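Local coordinates for ATP-dependent kinase YFH7 (Saccharomyces cerevisiae, PDB 2GA8), which acts as an ATP-dependent kinase that hydrolyses ATP and could take part in assembling the endoplasmic reticulum membrane, at residues 47-52 against 153-158; 21-26 against 259-264; 60-65 against 226-231; 13-18 against 220-225. All blocks are in the same frame, centred on the assembly; numbering follows the deposited sequence.

Contact 1: 47-52 against 153-158; sequences IINEKY and INIAQI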
loop_
_atom_site.group_PDB
_atom_site.type_symbol
_atom_site.label_atom_id
_atom_site.label_comp_id
_atom_site.label_asym_id
_atom_site.label_seq_id
_atom_site.Cartn_x
_atom_site.Cartn_y
_atom_site.Cartn_z
ATOM N N ILE A 47 15.303 -4.411 7.484
ATOM C CA ILE A 47 15.769 -4.776 8.821
ATOM C C ILE A 47 15.075 -6.041 9.316
ATOM O O ILE A 47 15.718 -6.956 9.838
ATOM C CB ILE A 47 15.506 -3.642 9.834
ATOM C CG1 ILE A 47 16.446 -2.468 9.547
ATOM C CG2 ILE A 47 15.684 -4.154 11.260
ATOM C CD1 ILE A 47 16.155 -1.228 10.380
ATOM N N ILE A 48 13.760 -6.091 9.147
ATOM C CA ILE A 48 12.993 -7.247 9.593
ATOM C C ILE A 48 13.385 -8.515 8.844
ATOM O O ILE A 48 13.609 -9.561 9.458
ATOM C CB ILE A 48 11.476 -6.993 9.439
ATOM C CG1 ILE A 48 11.049 -5.879 10.407
ATOM C CG2 ILE A 48 10.696 -8.281 9.718
ATOM C CD1 ILE A 48 9.615 -5.376 10.214
ATOM N N ASN A 49 13.473 -8.431 7.522
ATOM C CA ASN A 49 13.835 -9.605 6.743
ATOM C C ASN A 49 15.245 -10.081 7.062
ATOM O O ASN A 49 15.503 -11.281 7.083
ATOM C CB ASN A 49 13.687 -9.325 5.248
ATOM C CG ASN A 49 12.236 -9.207 4.831
ATOM O OD1 ASN A 49 11.381 -9.933 5.341
ATOM N ND2 ASN A 49 11.952 -8.311 3.893
ATOM N N GLU A 50 16.152 -9.143 7.320
ATOM C CA GLU A 50 17.527 -9.509 7.657
ATOM C C GLU A 50 17.573 -10.272 8.976
ATOM O O GLU A 50 18.288 -11.270 9.102
ATOM C CB GLU A 50 18.406 -8.260 7.732
ATOM C CG GLU A 50 18.853 -7.770 6.368
ATOM C CD GLU A 50 19.574 -6.437 6.427
ATOM O OE1 GLU A 50 20.412 -6.253 7.337
ATOM O OE2 GLU A 50 19.308 -5.578 5.554
ATOM N N LYS A 51 16.807 -9.804 9.959
ATOM C CA LYS A 51 16.754 -10.469 11.252
ATOM C C LYS A 51 16.232 -11.887 11.066
ATOM O O LYS A 51 16.729 -12.832 11.687
ATOM C CB LYS A 51 15.823 -9.719 12.206
ATOM C CG LYS A 51 16.368 -8.405 12.731
ATOM C CD LYS A 51 15.285 -7.656 13.494
ATOM C CE LYS A 51 15.839 -6.442 14.221
ATOM N NZ LYS A 51 16.789 -6.835 15.303
ATOM N N TYR A 52 15.226 -12.038 10.211
ATOM C CA TYR A 52 14.661 -13.357 9.976
ATOM C C TYR A 52 15.667 -14.279 9.291
ATOM O O TYR A 52 15.774 -15.456 9.631
ATOM C CB TYR A 52 13.396 -13.261 9.120
ATOM C CG TYR A 52 12.666 -14.579 9.004
ATOM C CD1 TYR A 52 12.192 -15.234 10.140
ATOM C CD2 TYR A 52 12.461 -15.181 7.762
ATOM C CE1 TYR A 52 11.534 -16.457 10.047
ATOM C CE2 TYR A 52 11.803 -16.408 7.657
ATOM C CZ TYR A 52 11.345 -17.036 8.801
ATOM O OH TYR A 52 10.696 -18.239 8.705
ATOM N N ILE A 153 13.481 -16.396 1.575
ATOM C CA ILE A 153 12.200 -16.205 2.239
ATOM C C ILE A 153 12.148 -14.890 3.005
ATOM O O ILE A 153 12.931 -14.665 3.929
ATOM C CB ILE A 153 11.901 -17.360 3.222
ATOM C CG1 ILE A 153 11.809 -18.682 2.459
ATOM C CG2 ILE A 153 10.604 -17.092 3.971
ATOM C CD1 ILE A 153 10.706 -18.723 1.419
ATOM N N ASN A 154 11.223 -14.023 2.609
ATOM C CA ASN A 154 11.049 -12.738 3.270
ATOM C C ASN A 154 9.698 -12.708 3.957
ATOM O O ASN A 154 8.696 -13.146 3.389
ATOM C CB ASN A 154 11.147 -11.600 2.257
ATOM C CG ASN A 154 12.517 -11.511 1.630
ATOM O OD1 ASN A 154 13.523 -11.504 2.331
ATOM N ND2 ASN A 154 12.566 -11.446 0.305
ATOM N N ILE A 155 9.668 -12.197 5.181
ATOM C CA ILE A 155 8.417 -12.140 5.915
ATOM C C ILE A 155 7.788 -10.754 5.912
ATOM O O ILE A 155 6.656 -10.582 6.354
ATOM C CB ILE A 155 8.596 -12.612 7.375
ATOM C CG1 ILE A 155 9.687 -11.797 8.074
ATOM C CG2 ILE A 155 8.935 -14.103 7.393
ATOM C CD1 ILE A 155 9.755 -12.029 9.579
ATOM N N ALA A 156 8.520 -9.767 5.414
ATOM C CA ALA A 156 7.994 -8.406 5.366
ATOM C C ALA A 156 8.006 -7.893 3.934
ATOM O O ALA A 156 8.946 -8.143 3.178
ATOM C CB ALA A 156 8.825 -7.489 6.264
ATOM N N GLN A 157 6.951 -7.174 3.567
ATOM C CA GLN A 157 6.828 -6.609 2.232
ATOM C C GLN A 157 6.225 -5.220 2.368
ATOM O O GLN A 157 5.528 -4.941 3.336
ATOM C CB GLN A 157 5.914 -7.488 1.371
ATOM C CG GLN A 157 5.687 -6.986 -0.050
ATOM C CD GLN A 157 6.975 -6.805 -0.835
ATOM O OE1 GLN A 157 7.761 -5.891 -0.570
ATOM N NE2 GLN A 157 7.197 -7.683 -1.808
ATOM N N ILE A 158 6.515 -4.347 1.413
ATOM C CA ILE A 158 5.967 -2.999 1.442
ATOM C C ILE A 158 4.894 -2.853 0.376
ATOM O O ILE A 158 4.932 -3.513 -0.663
ATOM C CB ILE A 158 7.049 -1.921 1.169
ATOM C CG1 ILE A 158 7.751 -2.214 -0.159
ATOM C CG2 ILE A 158 8.058 -1.880 2.320
ATOM C CD1 ILE A 158 8.745 -1.138 -0.575
#
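Asn49, on helix 47-58, uses both ends of its amide to hold the backbone of Ile155 and Ala156, where the chain enters edge strand 156-160 of the parallel sheet. Its OD1 accepts from Ala156 N at 2.9 Å; this donor lies in the carbonyl plane on a lone pair. The same oxygen takes a weak bond from Ile155 N, bent to 127° at the hydrogen. In return Asn49 ND2 donates to Ala156 O at 3.1 Å, a nearly straight bond (171°) with the acceptor in the amide plane.

Apolar contacts extend from this polar grip. A chi1 of -172°, with CG opposite the backbone N, swings the Tyr52 ring over Ile155, whose CG2 lies 3.8 Å from the ring centroid in a CH-pi contact. Ile153 O lies in plane at the ring edge, while Ile153 CG2 is 3.9 Å from Tyr52 CE2. Ile48 CG2 rests 3.9 Å from Ile155 CD1 and also touches Ala156 CB. The phenol oxygen of Tyr52 is bonded to Ser227.

Two good bonds and a weak one define the amide's flip state: exchanged, ND2 would face the N-H groups of Ile155 and Ala156, and OD1 would face Ala156 O, so Asn49 probably fixes the helix against the start of the edge strand.

Contact 2: 21-26 against 259-264; sequences DNYRVC and FTRIVI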
loop_
_atom_site.group_PDB
_atom_site.type_symbol
_atom_site.label_atom_id
_atom_site.label_comp_id
_atom_site.label_asym_id
_atom_site.label_seq_id
_atom_site.Cartn_x
_atom_site.Cartn_y
_atom_site.Cartn_z
ATOM N N ASP A 21 -3.839 -14.888 16.735
ATOM C CA ASP A 21 -5.060 -14.200 16.322
ATOM C C ASP A 21 -5.043 -13.622 14.914
ATOM O O ASP A 21 -6.098 -13.424 14.306
ATOM C CB ASP A 21 -5.367 -13.065 17.302
ATOM C CG ASP A 21 -5.556 -13.557 18.721
ATOM O OD1 ASP A 21 -6.463 -14.384 18.942
ATOM O OD2 ASP A 21 -4.798 -13.118 19.611
ATOM N N ASN A 22 -3.855 -13.337 14.397
ATOM C CA ASN A 22 -3.748 -12.748 13.064
ATOM C C ASN A 22 -2.627 -13.382 12.271
ATOM O O ASN A 22 -1.519 -13.558 12.781
ATOM C CB ASN A 22 -3.482 -11.240 13.160
ATOM C CG ASN A 22 -4.615 -10.482 13.831
ATOM O OD1 ASN A 22 -4.630 -10.301 15.051
ATOM N ND2 ASN A 22 -5.571 -10.033 13.030
ATOM N N TYR A 23 -2.910 -13.707 11.017
ATOM C CA TYR A 23 -1.906 -14.313 10.156
ATOM C C TYR A 23 -0.812 -13.304 9.827
ATOM O O TYR A 23 0.359 -13.657 9.667
ATOM C CB TYR A 23 -2.530 -14.799 8.853
ATOM C CG TYR A 23 -1.561 -15.621 8.040
ATOM C CD1 TYR A 23 -1.205 -16.903 8.450
ATOM C CD2 TYR A 23 -0.969 -15.106 6.887
ATOM C CE1 TYR A 23 -0.288 -17.651 7.738
ATOM C CE2 TYR A 23 -0.043 -15.851 6.162
ATOM C CZ TYR A 23 0.289 -17.124 6.598
ATOM O OH TYR A 23 1.195 -17.868 5.889
ATOM N N ARG A 24 -1.200 -12.041 9.704
ATOM C CA ARG A 24 -0.233 -11.003 9.404
ATOM C C ARG A 24 -0.572 -9.702 10.108
ATOM O O ARG A 24 -1.722 -9.459 10.479
ATOM C CB ARG A 24 -0.128 -10.793 7.882
ATOM C CG ARG A 24 -1.448 -10.863 7.138
ATOM C CD ARG A 24 -1.305 -10.584 5.643
ATOM N NE ARG A 24 -0.394 -11.503 4.965
ATOM C CZ ARG A 24 -0.613 -12.034 3.764
ATOM N NH1 ARG A 24 -1.722 -11.753 3.096
ATOM N NH2 ARG A 24 0.293 -12.829 3.215
ATOM N N VAL A 25 0.443 -8.879 10.331
ATOM C CA VAL A 25 0.221 -7.600 10.979
ATOM C C VAL A 25 0.467 -6.524 9.937
ATOM O O VAL A 25 1.268 -6.707 9.023
ATOM C CB VAL A 25 1.165 -7.402 12.177
ATOM C CG1 VAL A 25 0.905 -8.492 13.216
ATOM C CG2 VAL A 25 2.602 -7.431 11.719
ATOM N N CYS A 26 -0.243 -5.415 10.061
ATOM C CA CYS A 26 -0.095 -4.330 9.105
ATOM C C CYS A 26 0.478 -3.096 9.763
ATOM O O CYS A 26 0.263 -2.848 10.947
ATOM C CB CYS A 26 -1.446 -3.975 8.478
ATOM S SG CYS A 26 -2.130 -5.257 7.388
ATOM N N PHE A 259 4.203 -16.198 2.762
ATOM C CA PHE A 259 5.334 -15.945 3.653
ATOM C C PHE A 259 5.344 -14.541 4.228
ATOM O O PHE A 259 6.030 -14.276 5.213
ATOM C CB PHE A 259 6.649 -16.225 2.924
ATOM C CG PHE A 259 6.807 -17.657 2.520
ATOM C CD1 PHE A 259 6.942 -18.650 3.483
ATOM C CD2 PHE A 259 6.765 -18.023 1.179
ATOM C CE1 PHE A 259 7.027 -19.991 3.119
ATOM C CE2 PHE A 259 6.850 -19.357 0.805
ATOM C CZ PHE A 259 6.980 -20.343 1.779
ATOM N N THR A 260 4.577 -13.644 3.619
ATOM C CA THR A 260 4.506 -12.268 4.094
ATOM C C THR A 260 3.628 -12.199 5.343
ATOM O O THR A 260 2.407 -12.344 5.261
ATOM C CB THR A 260 3.908 -11.343 3.025
ATOM O OG1 THR A 260 4.573 -11.562 1.770
ATOM C CG2 THR A 260 4.081 -9.894 3.437
ATOM N N ARG A 261 4.253 -11.969 6.496
ATOM C CA ARG A 261 3.519 -11.893 7.754
ATOM C C ARG A 261 3.450 -10.461 8.285
ATOM O O ARG A 261 2.797 -10.188 9.290
ATOM C CB ARG A 261 4.174 -12.815 8.786
ATOM C CG ARG A 261 4.340 -14.252 8.298
ATOM C CD ARG A 261 2.993 -14.940 8.045
ATOM N NE ARG A 261 2.344 -15.369 9.284
ATOM C CZ ARG A 261 2.693 -16.453 9.978
ATOM N NH1 ARG A 261 3.680 -17.233 9.550
ATOM N NH2 ARG A 261 2.073 -16.742 11.116
ATOM N N ILE A 262 4.142 -9.558 7.599
ATOM C CA ILE A 262 4.174 -8.149 7.961
ATOM C C ILE A 262 4.036 -7.356 6.666
ATOM O O ILE A 262 4.816 -7.541 5.733
ATOM C CB ILE A 262 5.513 -7.780 8.647
ATOM C CG1 ILE A 262 5.607 -8.475 10.004
ATOM C CG2 ILE A 262 5.628 -6.271 8.811
ATOM C CD1 ILE A 262 6.986 -8.433 10.611
ATOM N N VAL A 263 3.024 -6.496 6.599
ATOM C CA VAL A 263 2.796 -5.684 5.412
ATOM C C VAL A 263 2.916 -4.231 5.832
ATOM O O VAL A 263 2.200 -3.765 6.722
ATOM C CB VAL A 263 1.390 -5.929 4.802
ATOM C CG1 VAL A 263 1.183 -5.034 3.582
ATOM C CG2 VAL A 263 1.244 -7.384 4.412
ATOM N N ILE A 264 3.847 -3.524 5.200
ATOM C CA ILE A 264 4.085 -2.127 5.512
ATOM C C ILE A 264 3.507 -1.275 4.388
ATOM O O ILE A 264 4.031 -1.262 3.285
ATOM C CB ILE A 264 5.599 -1.859 5.648
ATOM C CG1 ILE A 264 6.171 -2.726 6.773
ATOM C CG2 ILE A 264 5.845 -0.382 5.931
ATOM C CD1 ILE A 264 7.686 -2.917 6.690
HETATM O O HOH W 1 0.189 -15.629 12.840
#
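Val25 and Ile262 form a parallel beta bridge, followed by Cys26 with Val263, at the start of two neighbouring strands in the five-stranded parallel sheet of this P-loop kinase. Strand 25-30 leads into the P-loop, which probably binds ATP. Two backbone bonds set the pairing: Val25 N donates to Arg261 O, and Val263 N to Val25 O at 3.0 Å. The side chains of Val25 and Ile262 run side by side on one sheet face, CG2 to CG1 3.6 Å, beneath helix 4-17, which Val25 meets through Leu15.

Ahead of the strands, each segment sends an arginine to a carbonyl of the other. Arg24 approaches Thr260 O side-on with two nitrogens, NE at 2.9 Å and NH2 at 3.0 Å, and the oxygen lies near the guanidinium plane. A bend at chi3 (58°) turns the chain to that acceptor, while NH1 bonds to Thr205. A leucine in place of Arg24 would probably leave Thr260 O without these two donors and Thr205 without its guanidinium partner.

Arg261 also stacks. Its guanidinium lies flat over Tyr23, planes 11° apart and centres separated by 4.3 Å, a cation-pi contact joined by a CH-pi contact from CD. Outside the segments, Leu226 O and Thr229 OG1 take bonds from its outer nitrogens, and water 1 links NH2 to Asn22 O. Arg261 NE donates a hydrogen bond to Tyr23 O at 2.6 Å, with the donor in the carbonyl plane and the oxygen only 4° out of the guanidinium plane.

Contact 3: 60-65 against 226-231; sequences PNVIEV and LSKTFS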
loop_
_atom_site.group_PDB
_atom_site.type_symbol
_atom_site.label_atom_id
_atom_site.label_comp_id
_atom_site.label_asym_id
_atom_site.label_seq_id
_atom_site.Cartn_x
_atom_site.Cartn_y
_atom_site.Cartn_z
ATOM N N PRO A 60 17.917 -23.764 10.493
ATOM C CA PRO A 60 17.840 -24.208 9.093
ATOM C C PRO A 60 16.579 -24.861 8.531
ATOM O O PRO A 60 16.202 -24.594 7.391
ATOM C CB PRO A 60 19.046 -25.145 8.957
ATOM C CG PRO A 60 19.986 -24.667 9.993
ATOM C CD PRO A 60 19.075 -24.399 11.151
ATOM N N ASN A 61 15.931 -25.721 9.305
ATOM C CA ASN A 61 14.751 -26.413 8.800
ATOM C C ASN A 61 13.508 -26.180 9.636
ATOM O O ASN A 61 12.631 -27.038 9.711
ATOM C CB ASN A 61 15.057 -27.907 8.718
ATOM C CG ASN A 61 16.279 -28.192 7.874
ATOM O OD1 ASN A 61 16.294 -27.907 6.677
ATOM N ND2 ASN A 61 17.320 -28.745 8.494
ATOM N N VAL A 62 13.430 -25.000 10.238
ATOM C CA VAL A 62 12.314 -24.641 11.104
ATOM C C VAL A 62 11.013 -24.333 10.369
ATOM O O VAL A 62 9.932 -24.478 10.938
ATOM C CB VAL A 62 12.681 -23.413 11.980
ATOM C CG1 VAL A 62 12.851 -22.180 11.098
ATOM C CG2 VAL A 62 11.614 -23.176 13.041
ATOM N N ILE A 63 11.113 -23.912 9.112
ATOM C CA ILE A 63 9.920 -23.553 8.348
ATOM C C ILE A 63 8.983 -24.705 8.015
ATOM O O ILE A 63 9.401 -25.746 7.505
ATOM C CB ILE A 63 10.286 -22.833 7.034
ATOM C CG1 ILE A 63 10.977 -21.502 7.344
ATOM C CG2 ILE A 63 9.023 -22.584 6.210
ATOM C CD1 ILE A 63 11.448 -20.749 6.112
ATOM N N GLU A 64 7.705 -24.495 8.314
ATOM C CA GLU A 64 6.669 -25.481 8.042
ATOM C C GLU A 64 5.431 -24.779 7.506
ATOM O O GLU A 64 5.022 -23.738 8.025
ATOM C CB GLU A 64 6.302 -26.244 9.313
ATOM C CG GLU A 64 7.427 -27.084 9.890
ATOM C CD GLU A 64 6.966 -27.945 11.048
ATOM O OE1 GLU A 64 6.006 -28.722 10.863
ATOM O OE2 GLU A 64 7.561 -27.851 12.142
ATOM N N VAL A 65 4.841 -25.344 6.458
ATOM C CA VAL A 65 3.638 -24.771 5.872
ATOM C C VAL A 65 2.485 -25.699 6.240
ATOM O O VAL A 65 2.477 -26.874 5.867
ATOM C CB VAL A 65 3.761 -24.650 4.338
ATOM C CG1 VAL A 65 2.495 -24.029 3.761
ATOM C CG2 VAL A 65 4.971 -23.796 3.982
ATOM N N LEU A 226 6.338 -17.839 14.027
ATOM C CA LEU A 226 5.894 -17.547 12.674
ATOM C C LEU A 226 6.325 -18.633 11.687
ATOM O O LEU A 226 5.569 -18.996 10.782
ATOM C CB LEU A 226 6.414 -16.173 12.227
ATOM C CG LEU A 226 7.887 -15.966 11.889
ATOM C CD1 LEU A 226 8.173 -16.483 10.480
ATOM C CD2 LEU A 226 8.213 -14.476 11.971
ATOM N N SER A 227 7.530 -19.161 11.879
ATOM C CA SER A 227 8.073 -20.193 11.001
ATOM C C SER A 227 7.241 -21.465 10.979
ATOM O O SER A 227 7.180 -22.151 9.965
ATOM C CB SER A 227 9.510 -20.543 11.410
ATOM O OG SER A 227 10.385 -19.453 11.193
ATOM N N LYS A 228 6.592 -21.767 12.098
ATOM C CA LYS A 228 5.777 -22.970 12.207
ATOM C C LYS A 228 4.306 -22.739 11.873
ATOM O O LYS A 228 3.505 -23.665 11.954
ATOM C CB LYS A 228 5.866 -23.537 13.629
ATOM C CG LYS A 228 7.261 -23.956 14.073
ATOM C CD LYS A 228 7.798 -25.085 13.213
ATOM C CE LYS A 228 9.115 -25.619 13.756
ATOM N NZ LYS A 228 9.714 -26.621 12.833
ATOM N N THR A 229 3.947 -21.520 11.480
ATOM C CA THR A 229 2.547 -21.220 11.208
ATOM C C THR A 229 2.186 -20.645 9.837
ATOM O O THR A 229 1.125 -20.033 9.683
ATOM C CB THR A 229 1.985 -20.288 12.300
ATOM O OG1 THR A 229 2.815 -19.125 12.411
ATOM C CG2 THR A 229 1.954 -21.011 13.645
ATOM N N PHE A 230 3.060 -20.830 8.855
ATOM C CA PHE A 230 2.779 -20.367 7.504
ATOM C C PHE A 230 1.627 -21.247 7.028
ATOM O O PHE A 230 1.524 -22.409 7.436
ATOM C CB PHE A 230 3.997 -20.570 6.599
ATOM C CG PHE A 230 5.128 -19.615 6.867
ATOM C CD1 PHE A 230 4.969 -18.245 6.650
ATOM C CD2 PHE A 230 6.368 -20.088 7.295
ATOM C CE1 PHE A 230 6.029 -17.362 6.851
ATOM C CE2 PHE A 230 7.435 -19.213 7.498
ATOM C CZ PHE A 230 7.267 -17.847 7.275
ATOM N N SER A 231 0.764 -20.706 6.174
ATOM C CA SER A 231 -0.382 -21.467 5.688
ATOM C C SER A 231 -0.446 -21.621 4.170
ATOM O O SER A 231 -0.286 -20.654 3.424
ATOM C CB SER A 231 -1.680 -20.822 6.175
ATOM O OG SER A 231 -2.806 -21.515 5.662
#
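A short two-stranded parallel sheet, 65-66 with 230-231, begins here, where the loop after helix 47-58 meets the end of helix 222-227. Just ahead of these strands, Lys228 and Glu64 form a salt bridge: NZ lies 2.6 Å from OE2 and reaches that oxygen on the anti lone pair, away from the other carboxylate oxygen. The same NZ donates to Val62 O at 2.9 Å, tilted from the carbonyl plane. The ammonium group thus ties a charged side chain and a main-chain carbonyl of one segment together. Lys228 bends at chi2 (-63°) and is extended beyond, which carries its end across Val62, whose CG2 comes 3.6 Å from CE.

Between the helix and the sheet, Glu64 N donates to Ser227 O at 2.9 Å in a nearly straight bond (165°). At the next residue of the first segment, and three along the second, Val65 pairs with Phe230 in the parallel bridge, and Val65 CA-H points to Phe230 O. Asn66 continues the pairing through a backbone bond to Phe230.

Apolar groups fill in around this backbone frame. Val62 CG1 and CG2 each lie 3.7 Å from Ser227 CB. The side chains of Ile63 and Phe230 cross at a slant, with Ile63 CG2 3.8 Å from Phe230 CD2, while Glu64 O lies near the plane at the edge of that ring. Phe230 meets Phe259 edge-to-face, and Ser227 OG is bonded to Phe223 O.

Contact 4: 13-18 against 220-225; sequences QLLDNR and SSVFEK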
loop_
_atom_site.group_PDB
_atom_site.type_symbol
_atom_site.label_atom_id
_atom_site.label_comp_id
_atom_site.label_asym_id
_atom_site.label_seq_id
_atom_site.Cartn_x
_atom_site.Cartn_y
_atom_site.Cartn_z
ATOM N N GLN A 13 6.940 -7.054 18.128
ATOM C CA GLN A 13 6.231 -7.235 19.385
ATOM C C GLN A 13 4.746 -7.454 19.134
ATOM O O GLN A 13 4.118 -8.302 19.769
ATOM C CB GLN A 13 6.432 -6.023 20.292
ATOM C CG GLN A 13 5.700 -6.130 21.611
ATOM C CD GLN A 13 6.156 -5.081 22.598
ATOM O OE1 GLN A 13 6.024 -3.880 22.352
ATOM N NE2 GLN A 13 6.704 -5.527 23.723
ATOM N N LEU A 14 4.185 -6.688 18.207
ATOM C CA LEU A 14 2.768 -6.827 17.892
ATOM C C LEU A 14 2.511 -8.155 17.193
ATOM O O LEU A 14 1.546 -8.848 17.505
ATOM C CB LEU A 14 2.285 -5.673 17.011
ATOM C CG LEU A 14 0.788 -5.725 16.663
ATOM C CD1 LEU A 14 -0.035 -5.847 17.941
ATOM C CD2 LEU A 14 0.389 -4.480 15.903
ATOM N N LEU A 15 3.380 -8.522 16.256
ATOM C CA LEU A 15 3.198 -9.787 15.558
ATOM C C LEU A 15 3.206 -10.921 16.571
ATOM O O LEU A 15 2.377 -11.822 16.514
ATOM C CB LEU A 15 4.309 -10.008 14.523
ATOM C CG LEU A 15 4.254 -11.331 13.751
ATOM C CD1 LEU A 15 2.922 -11.459 13.027
ATOM C CD2 LEU A 15 5.403 -11.398 12.756
ATOM N N ASP A 16 4.140 -10.867 17.514
ATOM C CA ASP A 16 4.223 -11.914 18.525
ATOM C C ASP A 16 2.970 -11.944 19.393
ATOM O O ASP A 16 2.459 -13.009 19.723
ATOM C CB ASP A 16 5.448 -11.709 19.412
ATOM C CG ASP A 16 5.667 -12.870 20.356
ATOM O OD1 ASP A 16 6.013 -13.965 19.867
ATOM O OD2 ASP A 16 5.480 -12.695 21.576
ATOM N N ASN A 17 2.483 -10.769 19.767
ATOM C CA ASN A 17 1.283 -10.671 20.590
ATOM C C ASN A 17 0.030 -11.171 19.875
ATOM O O ASN A 17 -0.890 -11.685 20.510
ATOM C CB ASN A 17 1.070 -9.224 21.034
ATOM C CG ASN A 17 1.748 -8.916 22.352
ATOM O OD1 ASN A 17 2.030 -7.759 22.665
ATOM N ND2 ASN A 17 1.998 -9.956 23.145
ATOM N N ARG A 18 0.009 -11.039 18.554
ATOM C CA ARG A 18 -1.147 -11.444 17.755
ATOM C C ARG A 18 -0.923 -12.718 16.944
ATOM O O ARG A 18 -1.736 -13.068 16.092
ATOM C CB ARG A 18 -1.521 -10.300 16.805
ATOM C CG ARG A 18 -1.747 -8.968 17.498
ATOM C CD ARG A 18 -2.990 -9.007 18.371
ATOM N NE ARG A 18 -4.184 -9.268 17.572
ATOM C CZ ARG A 18 -5.419 -9.322 18.057
ATOM N NH1 ARG A 18 -5.637 -9.136 19.354
ATOM N NH2 ARG A 18 -6.441 -9.547 17.243
ATOM N N SER A 220 9.150 -18.772 22.969
ATOM C CA SER A 220 8.862 -17.348 23.095
ATOM C C SER A 220 9.447 -16.584 21.912
ATOM O O SER A 220 9.260 -15.375 21.792
ATOM C CB SER A 220 9.445 -16.795 24.399
ATOM O OG SER A 220 10.851 -16.959 24.431
ATOM N N SER A 221 10.162 -17.293 21.044
ATOM C CA SER A 221 10.764 -16.677 19.868
ATOM C C SER A 221 9.697 -16.345 18.827
ATOM O O SER A 221 8.979 -17.232 18.370
ATOM C CB SER A 221 11.790 -17.626 19.253
ATOM O OG SER A 221 12.201 -17.162 17.982
ATOM N N VAL A 222 9.594 -15.074 18.450
ATOM C CA VAL A 222 8.602 -14.680 17.456
ATOM C C VAL A 222 8.906 -15.343 16.109
ATOM O O VAL A 222 7.994 -15.755 15.393
ATOM C CB VAL A 222 8.542 -13.135 17.285
ATOM C CG1 VAL A 222 9.848 -12.603 16.726
ATOM C CG2 VAL A 222 7.368 -12.763 16.377
ATOM N N PHE A 223 10.181 -15.466 15.768
ATOM C CA PHE A 223 10.535 -16.094 14.499
ATOM C C PHE A 223 10.229 -17.591 14.486
ATOM O O PHE A 223 9.862 -18.146 13.446
ATOM C CB PHE A 223 12.002 -15.834 14.164
ATOM C CG PHE A 223 12.312 -14.387 13.894
ATOM C CD1 PHE A 223 11.391 -13.579 13.229
ATOM C CD2 PHE A 223 13.536 -13.839 14.268
ATOM C CE1 PHE A 223 11.681 -12.248 12.939
ATOM C CE2 PHE A 223 13.838 -12.507 13.983
ATOM C CZ PHE A 223 12.905 -11.709 13.314
ATOM N N GLU A 224 10.378 -18.243 15.635
ATOM C CA GLU A 224 10.084 -19.669 15.746
ATOM C C GLU A 224 8.582 -19.869 15.528
ATOM O O GLU A 224 8.153 -20.734 14.760
ATOM C CB GLU A 224 10.466 -20.178 17.140
ATOM C CG GLU A 224 10.219 -21.658 17.366
ATOM C CD GLU A 224 11.325 -22.525 16.799
ATOM O OE1 GLU A 224 12.499 -22.264 17.132
ATOM O OE2 GLU A 224 11.022 -23.465 16.032
ATOM N N LYS A 225 7.784 -19.047 16.202
ATOM C CA LYS A 225 6.331 -19.131 16.088
ATOM C C LYS A 225 5.836 -18.887 14.667
ATOM O O LYS A 225 5.006 -19.633 14.151
ATOM C CB LYS A 225 5.677 -18.112 17.020
ATOM C CG LYS A 225 5.987 -18.316 18.486
ATOM C CD LYS A 225 5.366 -17.203 19.299
ATOM C CE LYS A 225 5.778 -17.265 20.750
ATOM N NZ LYS A 225 5.237 -16.098 21.494
HETATM O O HOH W 2 7.423 -13.570 23.202
#
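With chi1 at -173°, Asp16 extends its carboxylate away from its own backbone N toward helix 222-227, and Lys225 runs extended beyond CG, its later torsions all near 180°; together these bring carboxylate and ammonium to each other between helix 4-17 and helix 222-227. Lys225 NZ stands 2.8 Å from Asp16 OD1, a hydrogen-bonded salt bridge. It meets that oxygen on the syn side, 23° out of the carboxylate plane, and lies 3.4 Å from Asp16 OD2.

Water 2 engages the second oxygen: it donates to Asp16 OD2 at 2.7 Å and to Ser220 O at 2.9 Å, linking the aspartate to the residues just before helix 222-227. That helix is N-capped by Ser221, whose OG accepts from Glu224 N.

Apolar contact is slight but close to the charges. Val222 CG2 lies 3.7 Å from Asp16 CB, and at 4.3 Å it also approaches Leu15 CG. Were Asp16 an alanine, Lys225 NZ would probably lose its carboxylate mate and water 2 its hold on helix 4-17.

With its two oxygens meeting different partners, the carboxylate probably has its charge offset by the lysine and its rotation restrained, so the salt bridge and a water-mediated link supplement the Val222 packing in joining the helices.

The four contacts lie on the same side of the chain's centre, their own centres 11 to 14 Å apart. Contacts 1 and 2 share the parallel sheet through adjacent strands 156-160 and 262-267; contacts 3 and 4 share helix 222-227. Side chains bridge contact 3 to contacts 1 and 2, and contact 4 to contact 2. Along the chain the first segments run 13-18, 21-26, 47-52, 60-65 and the second 153-158, 220-225, 226-231, 259-264. Residues far apart in sequence thus pack helices 4-17, 47-58 and 222-227 around one end of the kinase's sheet, away from the probable ATP-binding loop.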